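Local coordinates for protein ATP phosphoribosyltransferase regulatory subunit (Bacillus halodurans, PDB 3OD1) that is probably required for the first step of histidine biosynthesis, working with HisG and perhaps allowing feedback control of ATP phosphoribosyltransferase by histidine, at residues Thr339-Ser344 / Ile352-Lys357. Residues are numbered along the deposited sequence; the frame is centred on the assembly and turned at random.
Sequences TCILFS and IELARK
Ile341 reaches from the middle strand of a small parallel sheet to Leu354 and Ala355 of helix 348-359, a compact example of how the helix of a beta-alpha-beta unit packs on its sheet. Strand 339-343, this helix and strand 365-369 form the unit, which belongs to the C-terminal domain of the HisZ subfamily. Ile341 places CG1 beside its backbone nitrogen (chi1 -63°), and the extended chain ends in a single methyl, CD1, that meets the helix. Along 352-357, Ile352 comes first; its side chain packs on Leu367 of the neighbouring strand and on Ser258 of the second subunit. Glu353 pairs by charge alone with Arg356, its OE2 lying 3.6 Å from Arg356 NE but well out of the guanidinium plane, so that no N-H points at it. On the helix side Leu354 supplies most of the apolar surface: with CG anti to its own backbone nitrogen (chi1 176°), the side chain extends toward the strand, and its CG lies 3.6 Å from Ile341 CD1. Within 352-357, Ala355 CA lies nearest the strand residue, 7.4 Å from Ile341 CA. Here the isoleucine methyl rests against backbone as well as side chain, Ile341 CD1 lying 3.8 Å from Ala355 N and 4.0 Å from Ala355 CB.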
# COMPACT_ATOMS: atom_id res chain seq x y z
N THR B 339 -25.96 4.40 -4.14
CA THR B 339 -27.39 4.13 -4.13
C THR B 339 -27.65 2.86 -3.30
O THR B 339 -26.80 1.95 -3.27
CB THR B 339 -27.92 3.91 -5.54
OG1 THR B 339 -27.78 5.12 -6.30
CG2 THR B 339 -29.37 3.53 -5.51
N CYS B 340 -28.80 2.79 -2.64
CA CYS B 340 -29.14 1.64 -1.82
C CYS B 340 -30.49 1.04 -2.22
O CYS B 340 -31.51 1.73 -2.22
CB CYS B 340 -29.17 2.03 -0.34
SG CYS B 340 -29.65 0.68 0.78
N ILE B 341 -30.50 -0.23 -2.60
CA ILE B 341 -31.73 -0.94 -2.90
C ILE B 341 -32.05 -1.84 -1.72
O ILE B 341 -31.26 -2.72 -1.38
CB ILE B 341 -31.60 -1.80 -4.18
CG1 ILE B 341 -31.34 -0.91 -5.40
CG2 ILE B 341 -32.85 -2.66 -4.39
CD1 ILE B 341 -30.84 -1.67 -6.63
N LEU B 342 -33.17 -1.58 -1.06
CA LEU B 342 -33.62 -2.40 0.06
C LEU B 342 -34.61 -3.41 -0.46
O LEU B 342 -35.59 -3.05 -1.12
CB LEU B 342 -34.29 -1.53 1.13
CG LEU B 342 -33.39 -0.49 1.80
CD1 LEU B 342 -34.23 0.58 2.49
CD2 LEU B 342 -32.43 -1.16 2.79
N PHE B 343 -34.38 -4.69 -0.19
CA PHE B 343 -35.29 -5.69 -0.70
C PHE B 343 -35.82 -6.63 0.36
O PHE B 343 -35.24 -6.74 1.44
CB PHE B 343 -34.66 -6.49 -1.85
CG PHE B 343 -33.51 -7.37 -1.43
CD1 PHE B 343 -33.70 -8.72 -1.18
CD2 PHE B 343 -32.23 -6.86 -1.33
CE1 PHE B 343 -32.64 -9.53 -0.81
CE2 PHE B 343 -31.16 -7.67 -0.95
CZ PHE B 343 -31.37 -9.00 -0.70
N SER B 344 -36.95 -7.27 0.07
CA SER B 344 -37.42 -8.39 0.87
C SER B 344 -37.35 -9.66 0.03
O SER B 344 -37.04 -9.62 -1.17
CB SER B 344 -38.83 -8.16 1.39
OG SER B 344 -39.76 -8.06 0.33
N ILE B 352 -31.71 -7.85 -7.27
CA ILE B 352 -30.40 -8.26 -7.76
C ILE B 352 -30.22 -7.81 -9.21
O ILE B 352 -29.20 -7.22 -9.57
CB ILE B 352 -30.17 -9.78 -7.63
CG1 ILE B 352 -29.88 -10.14 -6.17
CG2 ILE B 352 -29.02 -10.23 -8.54
CD1 ILE B 352 -29.84 -11.62 -5.88
N GLU B 353 -31.22 -8.08 -10.05
CA GLU B 353 -31.12 -7.68 -11.45
C GLU B 353 -31.08 -6.17 -11.57
O GLU B 353 -30.33 -5.62 -12.38
CB GLU B 353 -32.25 -8.28 -12.29
CG GLU B 353 -31.81 -9.48 -13.13
CD GLU B 353 -30.61 -9.17 -14.02
OE1 GLU B 353 -30.61 -8.10 -14.67
OE2 GLU B 353 -29.66 -9.99 -14.08
N LEU B 354 -31.87 -5.48 -10.76
CA LEU B 354 -31.82 -4.03 -10.76
C LEU B 354 -30.40 -3.55 -10.43
O LEU B 354 -29.84 -2.71 -11.14
CB LEU B 354 -32.84 -3.45 -9.78
CG LEU B 354 -32.81 -1.93 -9.62
CD1 LEU B 354 -32.89 -1.24 -10.97
CD2 LEU B 354 -33.95 -1.49 -8.71
N ALA B 355 -29.82 -4.08 -9.36
CA ALA B 355 -28.47 -3.71 -8.97
C ALA B 355 -27.47 -4.11 -10.06
O ALA B 355 -26.61 -3.33 -10.45
CB ALA B 355 -28.09 -4.36 -7.65
N ARG B 356 -27.61 -5.34 -10.55
CA ARG B 356 -26.76 -5.84 -11.63
C ARG B 356 -26.73 -4.83 -12.76
O ARG B 356 -25.67 -4.53 -13.30
CB ARG B 356 -27.32 -7.16 -12.17
CG ARG B 356 -26.32 -8.29 -12.31
CD ARG B 356 -26.90 -9.60 -11.78
NE ARG B 356 -26.50 -10.74 -12.60
CZ ARG B 356 -27.02 -11.96 -12.49
NH1 ARG B 356 -26.59 -12.94 -13.28
NH2 ARG B 356 -27.97 -12.21 -11.59
N LYS B 357 -27.89 -4.28 -13.09
CA LYS B 357 -27.98 -3.35 -14.21
C LYS B 357 -27.29 -2.01 -13.92
O LYS B 357 -26.54 -1.51 -14.75
CB LYS B 357 -29.44 -3.13 -14.62
CG LYS B 357 -29.60 -2.47 -15.97
CD LYS B 357 -30.96 -2.74 -16.58
CE LYS B 357 -32.08 -2.18 -15.71
NZ LYS B 357 -33.23 -1.72 -16.55